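PDB 1ZX2: UBP3-associated protein BRE5 from Saccharomyces cerevisiae, which acts as the partner of the deubiquitinating enzyme UBP3, with which it cleaves ubiquitin, and is seen here as its NTF2-like domain. Local coordinates for residues 85-90 / 101-106; 120-125 / 134-139; 80-85 / 115-120; 8-13 / 97-102. All coordinates share one frame; numbering follows the deposited sequence.

Interaction 1: 85-90 / 101-106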
loop_
_atom_site.group_PDB
_atom_site.type_symbol
_atom_site.label_atom_id
_atom_site.label_comp_id
_atom_site.label_asym_id
_atom_site.label_seq_id
_atom_site.Cartn_x
_atom_site.Cartn_y
_atom_site.Cartn_z
ATOM N N ASP A 85 -2.019 6.058 13.130
ATOM C CA ASP A 85 -1.839 4.948 14.063
ATOM C C ASP A 85 -0.710 3.983 13.684
ATOM O O ASP A 85 0.031 3.561 14.549
ATOM C CB ASP A 85 -3.132 4.137 14.147
ATOM C CG ASP A 85 -4.270 4.921 14.799
ATOM O OD1 ASP A 85 -5.412 4.869 14.278
ATOM O OD2 ASP A 85 -4.099 5.604 15.834
ATOM N N THR A 86 -0.598 3.605 12.403
ATOM C CA THR A 86 0.550 2.826 11.928
ATOM C C THR A 86 1.161 3.460 10.657
ATOM O O THR A 86 0.448 4.037 9.817
ATOM C CB THR A 86 0.172 1.377 11.660
ATOM O OG1 THR A 86 -0.784 1.311 10.582
ATOM C CG2 THR A 86 -0.590 0.777 12.851
ATOM N N ILE A 87 2.467 3.302 10.526
ATOM C CA ILE A 87 3.228 3.716 9.374
ATOM C C ILE A 87 4.223 2.586 9.034
ATOM O O ILE A 87 5.022 2.274 9.837
ATOM C CB ILE A 87 4.000 4.997 9.617
ATOM C CG1 ILE A 87 3.078 6.185 10.006
ATOM C CG2 ILE A 87 4.785 5.333 8.317
ATOM C CD1 ILE A 87 3.858 7.389 10.516
ATOM N N ASP A 88 4.124 1.970 7.854
ATOM C CA ASP A 88 5.054 0.897 7.456
ATOM C C ASP A 88 5.661 1.302 6.159
ATOM O O ASP A 88 5.012 1.959 5.355
ATOM C CB ASP A 88 4.279 -0.388 7.310
ATOM C CG ASP A 88 3.789 -0.894 8.623
ATOM O OD1 ASP A 88 4.656 -1.137 9.463
ATOM O OD2 ASP A 88 2.566 -0.953 8.909
ATOM N N PHE A 89 6.906 0.955 5.930
ATOM C CA PHE A 89 7.563 1.321 4.676
ATOM C C PHE A 89 8.561 0.242 4.241
ATOM O O PHE A 89 9.123 -0.410 5.084
ATOM C CB PHE A 89 8.327 2.668 4.861
ATOM C CG PHE A 89 8.781 2.891 6.236
ATOM C CD1 PHE A 89 9.950 2.300 6.690
ATOM C CD2 PHE A 89 8.012 3.656 7.109
ATOM C CE1 PHE A 89 10.359 2.459 8.005
ATOM C CE2 PHE A 89 8.413 3.808 8.441
ATOM C CZ PHE A 89 9.592 3.206 8.883
ATOM N N GLN A 90 8.812 0.111 2.938
ATOM C CA GLN A 90 9.855 -0.771 2.446
ATOM C C GLN A 90 10.426 -0.107 1.221
ATOM O O GLN A 90 9.716 0.601 0.512
ATOM C CB GLN A 90 9.215 -2.080 1.961
ATOM C CG GLN A 90 8.616 -2.959 3.051
ATOM C CD GLN A 90 7.938 -4.181 2.538
ATOM O OE1 GLN A 90 7.658 -4.293 1.331
ATOM N NE2 GLN A 90 7.581 -5.092 3.457
ATOM N N ILE A 101 5.011 3.081 1.113
ATOM C CA ILE A 101 4.476 3.429 2.417
ATOM C C ILE A 101 3.062 2.990 2.529
ATOM O O ILE A 101 2.274 3.225 1.586
ATOM C CB ILE A 101 4.499 4.999 2.604
ATOM C CG1 ILE A 101 5.902 5.533 2.457
ATOM C CG2 ILE A 101 4.054 5.405 3.969
ATOM C CD1 ILE A 101 6.071 7.037 2.479
ATOM N N MET A 102 2.677 2.421 3.684
ATOM C CA MET A 102 1.278 2.169 3.978
ATOM C C MET A 102 1.037 2.765 5.325
ATOM O O MET A 102 1.790 2.466 6.252
ATOM C CB MET A 102 0.951 0.654 4.027
ATOM C CG MET A 102 -0.565 0.308 4.151
ATOM S SD MET A 102 -0.939 -1.533 4.194
ATOM C CE MET A 102 -0.599 -1.685 5.855
ATOM N N ALA A 103 0.029 3.604 5.464
ATOM C CA ALA A 103 -0.279 4.208 6.740
ATOM C C ALA A 103 -1.758 4.004 7.029
ATOM O O ALA A 103 -2.587 4.020 6.093
ATOM C CB ALA A 103 0.067 5.701 6.743
ATOM N N THR A 104 -2.099 3.721 8.287
ATOM C CA THR A 104 -3.480 3.703 8.701
ATOM C C THR A 104 -3.668 4.759 9.755
ATOM O O THR A 104 -2.692 5.216 10.380
ATOM C CB THR A 104 -3.923 2.325 9.235
ATOM O OG1 THR A 104 -3.244 1.966 10.456
ATOM C CG2 THR A 104 -3.570 1.205 8.213
ATOM N N GLY A 105 -4.911 5.127 9.977
ATOM C CA GLY A 105 -5.238 6.090 11.010
ATOM C C GLY A 105 -6.680 6.525 10.970
ATOM O O GLY A 105 -7.561 5.766 10.470
ATOM N N GLU A 106 -6.914 7.723 11.526
ATOM C CA GLU A 106 -8.237 8.299 11.670
ATOM C C GLU A 106 -8.255 9.689 11.082
ATOM O O GLU A 106 -7.294 10.394 11.137
ATOM C CB GLU A 106 -8.649 8.309 13.143
ATOM C CG GLU A 106 -8.716 6.912 13.769
ATOM C CD GLU A 106 -9.363 6.878 15.157
ATOM O OE1 GLU A 106 -10.458 6.253 15.314
ATOM O OE2 GLU A 106 -8.767 7.457 16.095
HETATM O O HOH W 1 0.718 0.795 8.340
#
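T86 and T104, I87 and A103, D88 and M102, and F89 and I101 face one another as an antiparallel strand pair in the hairpin of strands 80-92 and 98-109, at one margin of the NTF2-like sheet. The two strand segments run at 172° to each other. T86-T104 and D88-M102 are hydrogen-bonded pairs; I87-A103 and F89-I101 are non-hydrogen-bonded. D88 N donates to M102 O at 2.9 Å, and M102 N returns a bond to D88 O. The register is broken at one end. D85 and T86 both face T104 in a classic beta bulge. D85 N bonds T104 O at 3.0 Å, and T104 N donates to T86 O, whereas the bond from T86 N to T104 O is weak.

The side chains of T86 and T104 lie on one face and cross obliquely. The same rotamer in both (chi1 64° and 66°) turns their hydroxyls toward each other. T86 OG1 and T104 OG1 are modelled unusually close, at a doubtful 2.5 Å. A water extends this polar patch. It accepts from T86 OG1 and donates to D88 OD2, 2.6 Å away, and to M102 O. D88 OD2 also forms a salt bridge with R140 of the second subunit, so this face belongs to the dimer contact.

The other face is apolar. I87 CG2 lies 4.4 Å from I101 CG2, and F89 CB lies 4.5 Å from I101 CG1. Helix 6-23 covers this face through F11 and C10, and strand 115-125 continues the sheet beyond strand 98-109.

Interaction 2: 120-125 / 134-139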
loop_
_atom_site.group_PDB
_atom_site.type_symbol
_atom_site.label_atom_id
_atom_site.label_comp_id
_atom_site.label_asym_id
_atom_site.label_seq_id
_atom_site.Cartn_x
_atom_site.Cartn_y
_atom_site.Cartn_z
ATOM N N THR A 120 -1.805 4.276 0.902
ATOM C CA THR A 120 -0.562 3.792 0.405
ATOM C C THR A 120 -0.006 4.779 -0.565
ATOM O O THR A 120 -0.752 5.303 -1.376
ATOM C CB THR A 120 -0.800 2.451 -0.332
ATOM O OG1 THR A 120 -1.291 1.484 0.636
ATOM C CG2 THR A 120 0.514 1.903 -0.724
ATOM N N PHE A 121 1.302 4.987 -0.514
ATOM C CA PHE A 121 2.027 5.811 -1.462
ATOM C C PHE A 121 3.137 5.014 -2.029
ATOM O O PHE A 121 3.747 4.240 -1.315
ATOM C CB PHE A 121 2.703 6.966 -0.711
ATOM C CG PHE A 121 1.758 7.946 -0.083
ATOM C CD1 PHE A 121 1.474 7.883 1.274
ATOM C CD2 PHE A 121 1.182 8.929 -0.830
ATOM C CE1 PHE A 121 0.641 8.779 1.884
ATOM C CE2 PHE A 121 0.318 9.900 -0.205
ATOM C CZ PHE A 121 0.066 9.817 1.123
ATOM N N ILE A 122 3.491 5.274 -3.292
ATOM C CA ILE A 122 4.820 4.912 -3.776
ATOM C C ILE A 122 5.528 6.209 -4.131
ATOM O O ILE A 122 5.000 7.037 -4.845
ATOM C CB ILE A 122 4.735 3.945 -4.946
ATOM C CG1 ILE A 122 4.224 2.591 -4.496
ATOM C CG2 ILE A 122 6.088 3.747 -5.636
ATOM C CD1 ILE A 122 3.905 1.571 -5.585
ATOM N N LEU A 123 6.771 6.346 -3.678
ATOM C CA LEU A 123 7.644 7.478 -3.950
ATOM C C LEU A 123 8.811 7.047 -4.787
ATOM O O LEU A 123 9.464 6.003 -4.511
ATOM C CB LEU A 123 8.217 7.980 -2.653
ATOM C CG LEU A 123 7.333 8.313 -1.473
ATOM C CD1 LEU A 123 8.121 8.814 -0.304
ATOM C CD2 LEU A 123 6.287 9.348 -1.927
ATOM N N LEU A 124 9.065 7.788 -5.853
ATOM C CA LEU A 124 10.157 7.504 -6.767
ATOM C C LEU A 124 11.062 8.703 -6.744
ATOM O O LEU A 124 10.553 9.788 -6.949
ATOM C CB LEU A 124 9.604 7.496 -8.132
ATOM C CG LEU A 124 10.209 6.806 -9.353
ATOM C CD1 LEU A 124 10.086 7.693 -10.561
ATOM C CD2 LEU A 124 11.486 5.974 -9.371
ATOM N N PRO A 125 12.364 8.558 -6.661
ATOM C CA PRO A 125 13.219 9.770 -6.813
ATOM C C PRO A 125 12.979 10.565 -8.148
ATOM O O PRO A 125 12.892 9.956 -9.214
ATOM C CB PRO A 125 14.642 9.225 -6.811
ATOM C CG PRO A 125 14.562 7.862 -6.004
ATOM C CD PRO A 125 13.148 7.322 -6.433
ATOM N N ILE A 134 5.527 11.329 -5.609
ATOM C CA ILE A 134 4.485 10.320 -5.516
ATOM C C ILE A 134 4.153 9.892 -6.917
ATOM O O ILE A 134 3.747 10.702 -7.766
ATOM C CB ILE A 134 3.266 10.856 -4.890
ATOM C CG1 ILE A 134 3.589 11.481 -3.529
ATOM C CG2 ILE A 134 2.237 9.775 -4.711
ATOM C CD1 ILE A 134 2.442 12.297 -2.886
ATOM N N THR A 135 4.299 8.593 -7.185
ATOM C CA THR A 135 3.796 7.995 -8.440
ATOM C C THR A 135 2.445 7.302 -8.273
ATOM O O THR A 135 1.668 7.101 -9.240
ATOM C CB THR A 135 4.795 7.009 -9.086
ATOM O OG1 THR A 135 5.070 5.943 -8.163
ATOM C CG2 THR A 135 6.097 7.720 -9.414
ATOM N N ASN A 136 2.121 6.976 -7.032
ATOM C CA ASN A 136 0.928 6.241 -6.715
ATOM C C ASN A 136 0.438 6.644 -5.397
ATOM O O ASN A 136 1.168 6.751 -4.454
ATOM C CB ASN A 136 1.262 4.706 -6.639
ATOM C CG ASN A 136 1.675 4.151 -7.939
ATOM O OD1 ASN A 136 0.830 3.690 -8.793
ATOM N ND2 ASN A 136 2.977 4.206 -8.193
ATOM N N ASP A 137 -0.871 6.785 -5.276
ATOM C CA ASP A 137 -1.507 7.157 -4.042
ATOM C C ASP A 137 -2.855 6.498 -4.080
ATOM O O ASP A 137 -3.649 6.780 -4.987
ATOM C CB ASP A 137 -1.654 8.677 -4.095
ATOM C CG ASP A 137 -2.433 9.292 -2.938
ATOM O OD1 ASP A 137 -3.096 8.605 -2.130
ATOM O OD2 ASP A 137 -2.469 10.556 -2.802
ATOM N N ILE A 138 -3.202 5.745 -3.032
ATOM C CA ILE A 138 -4.527 5.059 -2.890
ATOM C C ILE A 138 -4.937 5.310 -1.471
ATOM O O ILE A 138 -4.141 5.040 -0.580
ATOM C CB ILE A 138 -4.462 3.516 -3.083
ATOM C CG1 ILE A 138 -3.930 3.179 -4.498
ATOM C CG2 ILE A 138 -5.904 2.920 -2.945
ATOM C CD1 ILE A 138 -3.544 1.704 -4.834
ATOM N N ILE A 139 -6.165 5.798 -1.256
ATOM C CA ILE A 139 -6.728 5.855 0.074
ATOM C C ILE A 139 -8.166 5.322 0.058
ATOM O O ILE A 139 -8.928 5.579 -0.876
ATOM C CB ILE A 139 -6.681 7.314 0.608
ATOM C CG1 ILE A 139 -7.104 7.361 2.070
ATOM C CG2 ILE A 139 -7.582 8.234 -0.244
ATOM C CD1 ILE A 139 -6.890 8.728 2.755
#
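F121 and I134, L123 and I134, and I122 and N136 meet across the antiparallel strands 115-125 and 132-141, which are joined by backbone bonds. T120 N donates to I138 O at 2.9 Å, and I138 N returns a bond to T120 O. I122 N bonds N136 O. I122 O, however, is taken by T135 N at 2.9 Å, and L123 then pairs with I134. This one-residue shift is a beta bulge, placed where the chain turns a corner at T135. The two strands form a hairpin in the curved sheet of the NTF2-like domain.

Apolar contacts fill the face that carries F121, L123 and I134. CG2 of I134 comes to the edge of the F121 ring, near its plane, 4.1 Å from CD2. L123 turns CD2 onto I134 CG1 at 3.8 Å. Helix 6-23 lies over this face; F13 and Y17 each meet the F121 ring edge-to-face.

The same face also carries the D137 carboxylate. With CG anti to the backbone N (chi1 174°), it runs alongside the F121 ring, their planes 45° apart, and D137 OD2 lies 3.9 Å from F121 CE2. D137 OD2 is also hydrogen-bonded to Y32 OH. On the other face I122 and N136 lie side by side, pointing the same way. Beyond the bulge, T135 CG2 packs on L124 CB at 3.7 Å.

Interaction 3: 80-85 / 115-120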
loop_
_atom_site.group_PDB
_atom_site.type_symbol
_atom_site.label_atom_id
_atom_site.label_comp_id
_atom_site.label_asym_id
_atom_site.label_seq_id
_atom_site.Cartn_x
_atom_site.Cartn_y
_atom_site.Cartn_z
ATOM N N LEU A 80 -9.772 19.029 7.199
ATOM C CA LEU A 80 -9.603 17.675 7.677
ATOM C C LEU A 80 -8.602 17.608 8.848
ATOM O O LEU A 80 -7.632 18.353 8.906
ATOM C CB LEU A 80 -9.120 16.855 6.490
ATOM C CG LEU A 80 -9.153 15.345 6.473
ATOM C CD1 LEU A 80 -10.524 14.787 6.012
ATOM C CD2 LEU A 80 -8.034 14.910 5.544
ATOM N N LYS A 81 -8.881 16.728 9.794
ATOM C CA LYS A 81 -8.009 16.503 10.939
ATOM C C LYS A 81 -7.659 15.013 10.890
ATOM O O LYS A 81 -8.522 14.172 10.688
ATOM C CB LYS A 81 -8.728 16.847 12.266
ATOM C CG LYS A 81 -8.533 18.310 12.800
ATOM C CD LYS A 81 -9.731 19.183 12.488
ATOM C CE LYS A 81 -9.498 20.656 12.894
ATOM N NZ LYS A 81 -9.450 21.540 11.686
ATOM N N LEU A 82 -6.398 14.701 11.141
ATOM C CA LEU A 82 -5.841 13.395 10.820
ATOM C C LEU A 82 -4.838 12.920 11.886
ATOM O O LEU A 82 -4.052 13.687 12.363
ATOM C CB LEU A 82 -5.158 13.536 9.450
ATOM C CG LEU A 82 -4.144 12.476 9.027
ATOM C CD1 LEU A 82 -4.572 11.980 7.669
ATOM C CD2 LEU A 82 -2.741 13.018 8.982
ATOM N N LYS A 83 -4.865 11.645 12.241
ATOM C CA LYS A 83 -3.894 11.058 13.181
ATOM C C LYS A 83 -3.468 9.684 12.605
ATOM O O LYS A 83 -4.301 8.888 12.234
ATOM C CB LYS A 83 -4.499 10.994 14.609
ATOM C CG LYS A 83 -4.407 9.663 15.411
ATOM C CD LYS A 83 -5.263 9.677 16.734
ATOM C CE LYS A 83 -4.791 8.670 17.835
ATOM N NZ LYS A 83 -5.538 7.340 17.823
ATOM N N LEU A 84 -2.177 9.450 12.499
ATOM C CA LEU A 84 -1.637 8.181 12.050
ATOM C C LEU A 84 -1.446 7.245 13.226
ATOM O O LEU A 84 -0.871 7.637 14.202
ATOM C CB LEU A 84 -0.328 8.386 11.330
ATOM C CG LEU A 84 -0.499 9.376 10.160
ATOM C CD1 LEU A 84 0.852 9.592 9.461
ATOM C CD2 LEU A 84 -1.550 8.926 9.154
ATOM N N ASP A 85 -2.019 6.058 13.130
ATOM C CA ASP A 85 -1.839 4.948 14.063
ATOM C C ASP A 85 -0.710 3.983 13.684
ATOM O O ASP A 85 0.031 3.561 14.549
ATOM C CB ASP A 85 -3.132 4.137 14.147
ATOM C CG ASP A 85 -4.270 4.921 14.799
ATOM O OD1 ASP A 85 -5.412 4.869 14.278
ATOM O OD2 ASP A 85 -4.099 5.604 15.834
ATOM N N TYR A 115 -13.600 8.478 10.941
ATOM C CA TYR A 115 -13.389 7.440 9.921
ATOM C C TYR A 115 -11.990 6.846 10.050
ATOM O O TYR A 115 -11.032 7.593 10.157
ATOM C CB TYR A 115 -13.484 8.081 8.532
ATOM C CG TYR A 115 -14.841 8.648 8.141
ATOM C CD1 TYR A 115 -15.126 9.994 8.317
ATOM C CD2 TYR A 115 -15.831 7.835 7.555
ATOM C CE1 TYR A 115 -16.356 10.531 7.948
ATOM C CE2 TYR A 115 -17.075 8.370 7.173
ATOM C CZ TYR A 115 -17.320 9.724 7.378
ATOM O OH TYR A 115 -18.528 10.290 7.036
ATOM N N LYS A 116 -11.877 5.523 10.056
ATOM C CA LYS A 116 -10.586 4.852 9.885
ATOM C C LYS A 116 -10.217 4.849 8.382
ATOM O O LYS A 116 -11.090 4.712 7.527
ATOM C CB LYS A 116 -10.633 3.407 10.389
ATOM C CG LYS A 116 -10.131 3.188 11.830
ATOM C CD LYS A 116 -8.558 2.967 11.915
ATOM C CE LYS A 116 -8.133 2.481 13.311
ATOM N NZ LYS A 116 -7.595 3.608 14.142
ATOM N N PHE A 117 -8.942 5.031 8.058
ATOM C CA PHE A 117 -8.508 5.053 6.658
ATOM C C PHE A 117 -7.243 4.243 6.487
ATOM O O PHE A 117 -6.503 3.970 7.463
ATOM C CB PHE A 117 -8.352 6.480 6.113
ATOM C CG PHE A 117 -7.113 7.173 6.602
ATOM C CD1 PHE A 117 -5.928 7.078 5.914
ATOM C CD2 PHE A 117 -7.134 7.861 7.789
ATOM C CE1 PHE A 117 -4.770 7.647 6.394
ATOM C CE2 PHE A 117 -5.986 8.468 8.252
ATOM C CZ PHE A 117 -4.799 8.350 7.541
ATOM N N CYS A 118 -6.978 3.879 5.240
ATOM C CA CYS A 118 -5.747 3.188 4.907
ATOM C C CYS A 118 -5.276 3.882 3.654
ATOM O O CYS A 118 -6.052 4.048 2.715
ATOM C CB CYS A 118 -5.990 1.657 4.645
ATOM S SG CYS A 118 -4.389 0.831 4.288
ATOM N N GLN A 119 -4.021 4.328 3.657
ATOM C CA GLN A 119 -3.423 5.022 2.507
ATOM C C GLN A 119 -2.082 4.415 2.183
ATOM O O GLN A 119 -1.290 4.196 3.072
ATOM C CB GLN A 119 -3.199 6.482 2.839
ATOM C CG GLN A 119 -2.654 7.382 1.642
ATOM C CD GLN A 119 -3.103 8.823 1.766
ATOM O OE1 GLN A 119 -3.415 9.497 0.752
ATOM N NE2 GLN A 119 -3.053 9.326 2.953
ATOM N N THR A 120 -1.805 4.276 0.902
ATOM C CA THR A 120 -0.562 3.792 0.405
ATOM C C THR A 120 -0.006 4.779 -0.565
ATOM O O THR A 120 -0.752 5.303 -1.376
ATOM C CB THR A 120 -0.800 2.451 -0.332
ATOM O OG1 THR A 120 -1.291 1.484 0.636
ATOM C CG2 THR A 120 0.514 1.903 -0.724
#
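D85 is gripped by two lysines, one from each side of the contact: K116 on strand 115-125 and K83 on its own strand. K116 NZ forms a salt bridge with D85 OD1; the modelled 2.5 Å is implausibly short and doubtful in detail. It comes to the anti side of that oxygen, 34° out of the carboxylate plane. K83 NZ meets the syn lone pair of D85 OD2 at 3.0 Å. The three residues form a salt-bridge network, and the two ammonium groups stay 5.6 Å apart, K83 NZ to K116 NZ. The carboxylate between them probably offsets the repulsion of their like charges. The K116 side chain meets D85 at about a right angle, its chain bent at chi2 and chi4 to bring NZ round.

The two strands are not sheet neighbours here. Strand 98-109 lies between them in the order of the sheet, and their short segments cross at -65° with axes 9.2 Å apart. This reflects the strong bend of the NTF2-like sheet, whose strand 80-92 turns a corner at D85. Residues 80-84 thereby fold over the face that carries F117.

The apolar part of the contact rests on the F117 ring. F117 CG sits between the backbone N and the carbonyl carbon (chi1 76°), and the ring reaches two leucines with its CZ. L84 CD2 comes to the ring edge, near its plane, 3.7 Å from F117 CZ. L82 crosses the F117 side chain at about a right angle and places CD1 3.6 Å from CZ. Y18 of helix 6-23 touches both leucines, while I139 and F141 of strand 132-141 touch F117.

Interaction 4: 8-13 / 97-102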
loop_
_atom_site.group_PDB
_atom_site.type_symbol
_atom_site.label_atom_id
_atom_site.label_comp_id
_atom_site.label_asym_id
_atom_site.label_seq_id
_atom_site.Cartn_x
_atom_site.Cartn_y
_atom_site.Cartn_z
ATOM N N ASP A 8 13.416 8.014 8.384
ATOM C CA ASP A 8 13.559 9.488 8.352
ATOM C C ASP A 8 12.873 9.990 7.080
ATOM O O ASP A 8 12.188 10.969 7.104
ATOM C CB ASP A 8 15.034 9.955 8.217
ATOM C CG ASP A 8 15.937 9.618 9.440
ATOM O OD1 ASP A 8 15.404 9.471 10.575
ATOM O OD2 ASP A 8 17.204 9.499 9.313
ATOM N N ILE A 9 13.127 9.330 5.954
ATOM C CA ILE A 9 12.602 9.778 4.708
ATOM C C ILE A 9 11.046 9.770 4.775
ATOM O O ILE A 9 10.388 10.711 4.357
ATOM C CB ILE A 9 13.105 8.906 3.604
ATOM C CG1 ILE A 9 14.624 9.096 3.398
ATOM C CG2 ILE A 9 12.415 9.272 2.317
ATOM C CD1 ILE A 9 15.203 8.087 2.390
ATOM N N CYS A 10 10.475 8.716 5.326
ATOM C CA CYS A 10 9.037 8.518 5.249
ATOM C C CYS A 10 8.337 9.457 6.180
ATOM O O CYS A 10 7.331 10.035 5.805
ATOM C CB CYS A 10 8.620 7.090 5.587
ATOM S SG CYS A 10 9.096 6.062 4.220
ATOM N N PHE A 11 8.878 9.601 7.381
ATOM C CA PHE A 11 8.322 10.520 8.381
ATOM C C PHE A 11 8.399 11.990 7.877
ATOM O O PHE A 11 7.483 12.750 8.060
ATOM C CB PHE A 11 9.061 10.418 9.730
ATOM C CG PHE A 11 8.711 9.202 10.571
ATOM C CD1 PHE A 11 9.247 9.089 11.854
ATOM C CD2 PHE A 11 7.946 8.155 10.098
ATOM C CE1 PHE A 11 8.983 7.957 12.651
ATOM C CE2 PHE A 11 7.667 7.038 10.906
ATOM C CZ PHE A 11 8.190 6.942 12.181
ATOM N N ALA A 12 9.481 12.354 7.205
ATOM C CA ALA A 12 9.555 13.707 6.654
ATOM C C ALA A 12 8.501 13.908 5.567
ATOM O O ALA A 12 7.824 14.931 5.526
ATOM C CB ALA A 12 10.941 14.005 6.074
ATOM N N PHE A 13 8.408 12.944 4.656
ATOM C CA PHE A 13 7.469 13.037 3.561
ATOM C C PHE A 13 6.046 13.192 4.050
ATOM O O PHE A 13 5.326 14.097 3.648
ATOM C CB PHE A 13 7.570 11.845 2.631
ATOM C CG PHE A 13 6.402 11.708 1.785
ATOM C CD1 PHE A 13 5.407 10.825 2.125
ATOM C CD2 PHE A 13 6.220 12.565 0.681
ATOM C CE1 PHE A 13 4.269 10.718 1.337
ATOM C CE2 PHE A 13 5.056 12.472 -0.081
ATOM C CZ PHE A 13 4.105 11.564 0.258
ATOM N N LYS A 97 15.323 1.699 -5.099
ATOM C CA LYS A 97 15.465 3.118 -4.770
ATOM C C LYS A 97 14.099 3.818 -4.525
ATOM O O LYS A 97 14.043 4.937 -3.983
ATOM C CB LYS A 97 16.206 3.822 -5.914
ATOM C CG LYS A 97 17.607 3.364 -6.154
ATOM C CD LYS A 97 18.524 3.520 -4.929
ATOM C CE LYS A 97 20.104 3.470 -5.292
ATOM N NZ LYS A 97 20.850 2.739 -4.225
ATOM N N SER A 98 12.971 3.149 -4.882
ATOM C CA SER A 98 11.674 3.705 -4.567
ATOM C C SER A 98 11.214 3.266 -3.202
ATOM O O SER A 98 11.777 2.372 -2.589
ATOM C CB SER A 98 10.641 3.270 -5.618
ATOM O OG SER A 98 11.039 3.781 -6.863
ATOM N N ILE A 99 10.181 3.923 -2.697
ATOM C CA ILE A 99 9.678 3.613 -1.366
ATOM C C ILE A 99 8.195 3.372 -1.400
ATOM O O ILE A 99 7.487 4.182 -1.924
ATOM C CB ILE A 99 10.013 4.752 -0.390
ATOM C CG1 ILE A 99 11.529 4.966 -0.327
ATOM C CG2 ILE A 99 9.580 4.389 1.026
ATOM C CD1 ILE A 99 11.967 6.197 0.429
ATOM N N LEU A 100 7.745 2.257 -0.816
ATOM C CA LEU A 100 6.363 1.951 -0.564
ATOM C C LEU A 100 6.051 2.304 0.897
ATOM O O LEU A 100 6.771 1.897 1.787
ATOM C CB LEU A 100 6.165 0.442 -0.758
ATOM C CG LEU A 100 4.841 -0.127 -0.311
ATOM C CD1 LEU A 100 3.717 0.396 -1.207
ATOM C CD2 LEU A 100 4.889 -1.684 -0.399
ATOM N N ILE A 101 5.011 3.081 1.113
ATOM C CA ILE A 101 4.476 3.429 2.417
ATOM C C ILE A 101 3.062 2.990 2.529
ATOM O O ILE A 101 2.274 3.225 1.586
ATOM C CB ILE A 101 4.499 4.999 2.604
ATOM C CG1 ILE A 101 5.902 5.533 2.457
ATOM C CG2 ILE A 101 4.054 5.405 3.969
ATOM C CD1 ILE A 101 6.071 7.037 2.479
ATOM N N MET A 102 2.677 2.421 3.684
ATOM C CA MET A 102 1.278 2.169 3.978
ATOM C C MET A 102 1.037 2.765 5.325
ATOM O O MET A 102 1.790 2.466 6.252
ATOM C CB MET A 102 0.951 0.654 4.027
ATOM C CG MET A 102 -0.565 0.308 4.151
ATOM S SD MET A 102 -0.939 -1.533 4.194
ATOM C CE MET A 102 -0.599 -1.685 5.855
#
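Helix segment 8-13 crosses strand segment 98-102 at -61°, with axes 10.2 Å apart and C10 and I101 the nearest pair by CA. This is the helix-on-sheet packing of the NTF2-like domain, in which the long helix 6-23 lies against the concave side of the curved sheet. Across these two segments the contact is made by side chains alone, without hydrogen bonds.

Two isoleucines of the strand, I99 and I101, point toward the helix and meet I9, C10 and F13 there. C10 is central. Its SG lies anti to the carbonyl carbon (chi1 -73°) and touches both isoleucines, 3.6 Å from I99 CG2 and equally 3.6 Å from I101 CD1. Toward the start of the helix, I9 lies at a slant to I99, and its CG2 meets I99 CD1 at 3.6 Å. F13, one turn after I9, meets the same I101 CD1 that C10 touches.

The surroundings are also apolar. F89 touches C10, L14 touches I101, and F132 touches both I9 and I99. F13 also packs on L123. The F13 ring reaches I101 through a single carbon, CD1, 3.9 Å from I101 CD1.

How the interactions relate
All four contacts share the curved sheet of one NTF2-like domain, where strands 80-92, 98-109, 115-125 and 132-141 are successive neighbours. Interaction 1 joins the first two and interaction 2 the last two, their centres 13 Å apart; between them I101 O probably accepts from F121 N. Interaction 3 spans strand 98-109 and shares D85 with interaction 1. Interaction 4 brings in helix 6-23 and shares I101 and M102 with interaction 1. Along the chain, interaction 1 falls within the span of interaction 3, and interaction 2 follows both. Interactions 3 and 4 alternate their segments and lie 16 Å apart, toward opposite ends of strand 98-109. All four touch the second subunit, so the same strands form both core and dimer interface.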